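Local coordinates for protein putative 6-phosphogluconolactonase (Neisseria gonorrhoeae, PDB 3LHI) that probably hydrolyses 6-phosphogluconolactone to 6-phosphogluconate, the second step of the oxidative pentose phosphate pathway, at residues A154-T166 / H173-H185. Numbering follows the deposited sequence. Where two conformers were deposited one is given.
Sequences AIDGSAGVALVHT and HERISMTLDAIAH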
loop_
_atom_site.group_PDB
_atom_site.type_symbol
_atom_site.label_atom_id
_atom_site.label_comp_id
_atom_site.label_asym_id
_atom_site.label_seq_id
_atom_site.Cartn_x
_atom_site.Cartn_y
_atom_site.Cartn_z
ATOM N N ALA A 154 -9.109 5.351 -12.084
ATOM C CA ALA A 154 -8.336 5.313 -10.846
ATOM C C ALA A 154 -8.156 6.669 -10.245
ATOM O O ALA A 154 -8.030 6.789 -9.027
ATOM C CB ALA A 154 -6.962 4.623 -11.092
ATOM N N ILE A 155 -8.117 7.711 -11.081
ATOM C CA ILE A 155 -7.926 9.087 -10.611
ATOM C C ILE A 155 -9.211 9.914 -10.485
ATOM O O ILE A 155 -9.130 11.055 -10.072
ATOM C CB ILE A 155 -6.864 9.840 -11.429
ATOM C CG1 ILE A 155 -7.370 10.173 -12.840
ATOM C CG2 ILE A 155 -5.508 9.082 -11.439
ATOM C CD1 ILE A 155 -6.466 11.177 -13.625
ATOM N N ASP A 156 -10.355 9.296 -10.796
ATOM C CA ASP A 156 -11.655 9.956 -10.707
ATOM C C ASP A 156 -12.261 9.739 -9.308
ATOM O O ASP A 156 -12.960 8.748 -9.084
ATOM C CB ASP A 156 -12.634 9.395 -11.738
ATOM C CG ASP A 156 -13.973 10.158 -11.735
ATOM O OD1 ASP A 156 -14.083 11.161 -10.970
ATOM O OD2 ASP A 156 -14.881 9.714 -12.475
ATOM N N GLY A 157 -12.061 10.708 -8.438
ATOM C CA GLY A 157 -12.566 10.608 -7.060
ATOM C C GLY A 157 -13.954 11.146 -6.814
ATOM O O GLY A 157 -14.383 11.180 -5.688
ATOM N N SER A 158 -14.680 11.465 -7.876
ATOM C CA SER A 158 -15.967 12.139 -7.764
ATOM C C SER A 158 -16.979 11.384 -6.905
ATOM O O SER A 158 -17.732 12.045 -6.172
ATOM C CB SER A 158 -16.553 12.377 -9.180
ATOM O OG SER A 158 -16.719 11.161 -9.903
ATOM N N ALA A 159 -16.963 10.065 -6.907
ATOM C CA ALA A 159 -17.925 9.261 -6.161
ATOM C C ALA A 159 -17.225 8.566 -4.987
ATOM O O ALA A 159 -17.852 7.738 -4.296
ATOM C CB ALA A 159 -18.596 8.223 -7.034
ATOM N N GLY A 160 -15.987 8.893 -4.696
ATOM C CA GLY A 160 -15.249 8.355 -3.553
ATOM C C GLY A 160 -14.942 6.883 -3.656
ATOM O O GLY A 160 -14.638 6.273 -2.631
ATOM N N VAL A 161 -15.058 6.279 -4.838
ATOM C CA VAL A 161 -14.904 4.837 -4.973
ATOM C C VAL A 161 -13.465 4.448 -4.591
ATOM O O VAL A 161 -12.474 5.112 -4.959
ATOM C CB VAL A 161 -15.277 4.326 -6.386
ATOM C CG1 VAL A 161 -14.852 2.846 -6.596
ATOM C CG2 VAL A 161 -16.770 4.596 -6.616
ATOM N N ALA A 162 -13.335 3.454 -3.737
ATOM C CA ALA A 162 -12.066 3.202 -3.077
ATOM C C ALA A 162 -11.118 2.279 -3.854
ATOM O O ALA A 162 -9.906 2.356 -3.622
ATOM C CB ALA A 162 -12.309 2.607 -1.701
ATOM N N LEU A 163 -11.673 1.353 -4.636
ATOM C CA LEU A 163 -10.868 0.304 -5.261
ATOM C C LEU A 163 -11.226 0.244 -6.736
ATOM O O LEU A 163 -12.393 0.487 -7.122
ATOM C CB LEU A 163 -11.121 -1.073 -4.629
ATOM C CG LEU A 163 -10.790 -1.186 -3.154
ATOM C CD1 LEU A 163 -11.201 -2.570 -2.571
ATOM C CD2 LEU A 163 -9.307 -0.921 -2.854
ATOM N N VAL A 164 -10.242 -0.093 -7.548
ATOM C CA VAL A 164 -10.344 -0.080 -9.017
ATOM C C VAL A 164 -9.549 -1.288 -9.589
ATOM O O VAL A 164 -8.456 -1.590 -9.119
ATOM C CB VAL A 164 -9.783 1.253 -9.603
ATOM C CG1 VAL A 164 -8.329 1.467 -9.161
ATOM C CG2 VAL A 164 -9.926 1.293 -11.142
ATOM N N HIS A 165 -10.108 -1.942 -10.607
ATOM C CA HIS A 165 -9.378 -2.938 -11.408
ATOM C C HIS A 165 -8.464 -2.220 -12.367
ATOM O O HIS A 165 -8.905 -1.383 -13.146
ATOM C CB HIS A 165 -10.391 -3.789 -12.166
ATOM C CG HIS A 165 -9.806 -4.633 -13.250
ATOM N ND1 HIS A 165 -10.485 -4.863 -14.439
ATOM C CD2 HIS A 165 -8.591 -5.217 -13.376
ATOM C CE1 HIS A 165 -9.713 -5.635 -15.196
ATOM N NE2 HIS A 165 -8.555 -5.828 -14.591
ATOM N N THR A 166 -7.191 -2.563 -12.363
ATOM C CA THR A 166 -6.238 -2.016 -13.305
ATOM C C THR A 166 -5.485 -3.149 -14.025
ATOM O O THR A 166 -5.318 -4.262 -13.515
ATOM C CB THR A 166 -5.237 -1.043 -12.718
ATOM O OG1 THR A 166 -4.389 -1.773 -11.827
ATOM C CG2 THR A 166 -5.911 0.098 -11.951
ATOM N N HIS A 173 -0.342 -9.660 -14.401
ATOM C CA HIS A 173 -1.517 -9.908 -13.609
ATOM C C HIS A 173 -2.440 -8.679 -13.563
ATOM O O HIS A 173 -2.012 -7.571 -13.332
ATOM C CB HIS A 173 -1.211 -10.345 -12.173
ATOM C CG HIS A 173 -0.251 -11.482 -12.068
ATOM N ND1 HIS A 173 -0.495 -12.709 -12.678
ATOM C CD2 HIS A 173 0.950 -11.588 -11.438
ATOM C CE1 HIS A 173 0.523 -13.521 -12.385
ATOM N NE2 HIS A 173 1.421 -12.863 -11.664
ATOM N N GLU A 174 -3.713 -8.928 -13.746
ATOM C CA GLU A 174 -4.734 -7.925 -13.448
ATOM C C GLU A 174 -4.610 -7.603 -11.977
ATOM O O GLU A 174 -4.227 -8.458 -11.170
ATOM C CB GLU A 174 -6.130 -8.455 -13.779
ATOM C CG GLU A 174 -6.311 -8.910 -15.200
ATOM C CD GLU A 174 -5.981 -7.839 -16.203
ATOM O OE1 GLU A 174 -6.382 -6.668 -15.998
ATOM O OE2 GLU A 174 -5.323 -8.136 -17.253
ATOM N N ARG A 175 -4.954 -6.368 -11.623
ATOM C CA ARG A 175 -4.792 -5.875 -10.272
ATOM C C ARG A 175 -6.067 -5.276 -9.720
ATOM O O ARG A 175 -6.926 -4.753 -10.488
ATOM C CB ARG A 175 -3.750 -4.744 -10.253
ATOM C CG ARG A 175 -2.436 -5.043 -10.947
ATOM C CD ARG A 175 -1.719 -6.212 -10.326
ATOM N NE ARG A 175 -0.430 -6.514 -10.975
ATOM C CZ ARG A 175 0.722 -5.981 -10.634
ATOM N NH1 ARG A 175 0.821 -5.123 -9.606
ATOM N NH2 ARG A 175 1.824 -6.370 -11.276
ATOM N N ILE A 176 -6.124 -5.225 -8.404
ATOM C CA ILE A 176 -7.092 -4.414 -7.705
ATOM C C ILE A 176 -6.275 -3.425 -6.878
ATOM O O ILE A 176 -5.391 -3.846 -6.126
ATOM C CB ILE A 176 -8.119 -5.263 -6.893
ATOM C CG1 ILE A 176 -9.081 -4.353 -6.128
ATOM C CG2 ILE A 176 -7.442 -6.302 -5.979
ATOM C CD1 ILE A 176 -10.107 -5.137 -5.343
ATOM N N SER A 177 -6.574 -2.121 -7.027
ATOM C CA SER A 177 -5.812 -1.028 -6.414
ATOM C C SER A 177 -6.701 -0.092 -5.658
ATOM O O SER A 177 -7.820 0.233 -6.074
ATOM C CB SER A 177 -5.100 -0.219 -7.449
ATOM O OG SER A 177 -4.169 0.696 -6.929
HETATM N N MSE A 178 -6.169 0.421 -4.551
HETATM C CA MSE A 178 -6.722 1.662 -4.020
HETATM C C MSE A 178 -6.651 2.739 -5.116
HETATM O O MSE A 178 -5.704 2.841 -5.913
HETATM C CB MSE A 178 -5.915 2.104 -2.813
HETATM C CG MSE A 178 -6.211 1.336 -1.533
HETATM SE SE MSE A 178 -5.190 1.857 -0.001
HETATM C CE MSE A 178 -6.061 3.501 0.395
ATOM N N THR A 179 -7.637 3.597 -5.098
ATOM C CA THR A 179 -7.710 4.738 -5.971
ATOM C C THR A 179 -6.934 5.923 -5.446
ATOM O O THR A 179 -6.548 5.958 -4.240
ATOM C CB THR A 179 -9.167 5.140 -6.196
ATOM O OG1 THR A 179 -9.684 5.512 -4.898
ATOM C CG2 THR A 179 -10.000 4.057 -6.858
ATOM N N LEU A 180 -6.674 6.922 -6.266
ATOM C CA LEU A 180 -6.070 8.148 -5.797
ATOM C C LEU A 180 -6.863 8.779 -4.643
ATOM O O LEU A 180 -6.276 9.232 -3.652
ATOM C CB LEU A 180 -5.884 9.121 -6.949
ATOM C CG LEU A 180 -5.211 10.429 -6.607
ATOM C CD1 LEU A 180 -3.832 10.293 -5.984
ATOM C CD2 LEU A 180 -5.177 11.302 -7.868
ATOM N N ASP A 181 -8.190 8.781 -4.784
ATOM C CA ASP A 181 -9.058 9.342 -3.721
ATOM C C ASP A 181 -8.858 8.617 -2.420
ATOM O O ASP A 181 -8.790 9.249 -1.350
ATOM C CB ASP A 181 -10.524 9.283 -4.176
ATOM C CG ASP A 181 -11.482 9.796 -3.139
ATOM O OD1 ASP A 181 -11.960 8.984 -2.324
ATOM O OD2 ASP A 181 -11.763 10.991 -3.200
ATOM N N ALA A 182 -8.831 7.306 -2.455
ATOM C CA ALA A 182 -8.673 6.504 -1.254
ATOM C C ALA A 182 -7.331 6.804 -0.586
ATOM O O ALA A 182 -7.271 6.925 0.648
ATOM C CB ALA A 182 -8.809 4.977 -1.557
ATOM N N ILE A 183 -6.275 6.907 -1.376
ATOM C CA ILE A 183 -4.959 7.230 -0.839
ATOM C C ILE A 183 -4.943 8.581 -0.211
ATOM O O ILE A 183 -4.476 8.756 0.928
ATOM C CB ILE A 183 -3.870 7.128 -1.972
ATOM C CG1 ILE A 183 -3.775 5.694 -2.448
ATOM C CG2 ILE A 183 -2.532 7.730 -1.534
ATOM C CD1 ILE A 183 -2.899 5.508 -3.754
ATOM N N ALA A 184 -5.505 9.567 -0.923
ATOM C CA ALA A 184 -5.459 10.949 -0.488
ATOM C C ALA A 184 -6.226 11.168 0.822
ATOM O O ALA A 184 -5.879 12.109 1.552
ATOM C CB ALA A 184 -5.995 11.869 -1.569
ATOM N N HIS A 185 -7.239 10.353 1.072
ATOM C CA HIS A 185 -8.080 10.502 2.261
ATOM C C HIS A 185 -7.689 9.583 3.400
ATOM O O HIS A 185 -8.406 9.409 4.395
ATOM C CB HIS A 185 -9.572 10.383 1.918
ATOM C CG HIS A 185 -10.043 11.498 1.068
ATOM N ND1 HIS A 185 -9.835 11.513 -0.296
ATOM C CD2 HIS A 185 -10.608 12.690 1.391
ATOM C CE1 HIS A 185 -10.294 12.662 -0.788
ATOM N NE2 HIS A 185 -10.770 13.389 0.219
HETATM O O HOH W 1 -9.643 8.400 -7.344
HETATM O O HOH W 2 -11.935 6.280 -1.858
#
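Thr179 OG1 donates to Val161 O at 2.8 Å, in the plane of that carbonyl. The same hydroxyl accepts from Ala182 N at 3.1 Å, so Thr179 is the N-cap of helix 180-184. Its chi1 of 62° sets OG1 between the backbone N and the carbonyl carbon, where it can serve both partners. Thr179 N reaches Ala162 O from above the carbonyl plane. CG2 of Thr179 packs on Val164 CG1 in the conformer given. Next in the chain, Leu180 N donates to Ala154 O at 3.1 Å, and a water joins that oxygen to Asp181 N. The end of helix 151-155 thus meets the first turn of helix 180-184. The Asp181 carboxylate lies against the type I turn from Gly157 to Gly160.

Strands 163-166 and 175-178 form an antiparallel beta hairpin. Val164 pairs with Ser177 and Thr166 with Arg175 through two backbone hydrogen bonds each. Leu163 and Ile176 share one face. In the conformer given, Leu163 CD1 lies 3.9 Å from Ile176 CD1. Leu163 CD2 also meets CG of Met178, which is a selenomethionine. Farther along this face, His165 NE2 donates to Glu174 OE1 at 2.7 Å. The oxygen lies near the ring plane and is met on its anti side, with ring and carboxylate planes 73° apart. The Glu174 chain bends at chi2 (-56°), turning its carboxylate back to the ring. Thr167 OG1 is a second partner of OE1.

On the other face, Thr166 OG1 touches Arg175 CB but is hydrogen-bonded to Ser143 O. Ser143 N also binds Ser177 OG. Strand 175-178 pairs antiparallel with strand 63-71, so the hairpin extends the mixed, mainly parallel sheet of this glucosamine-6-phosphate isomerase/6-phosphogluconolactonase family protein. Helix 114-124 packs on Leu163 and Ile176, while helix 215-219 lies against Ile155 and Leu180.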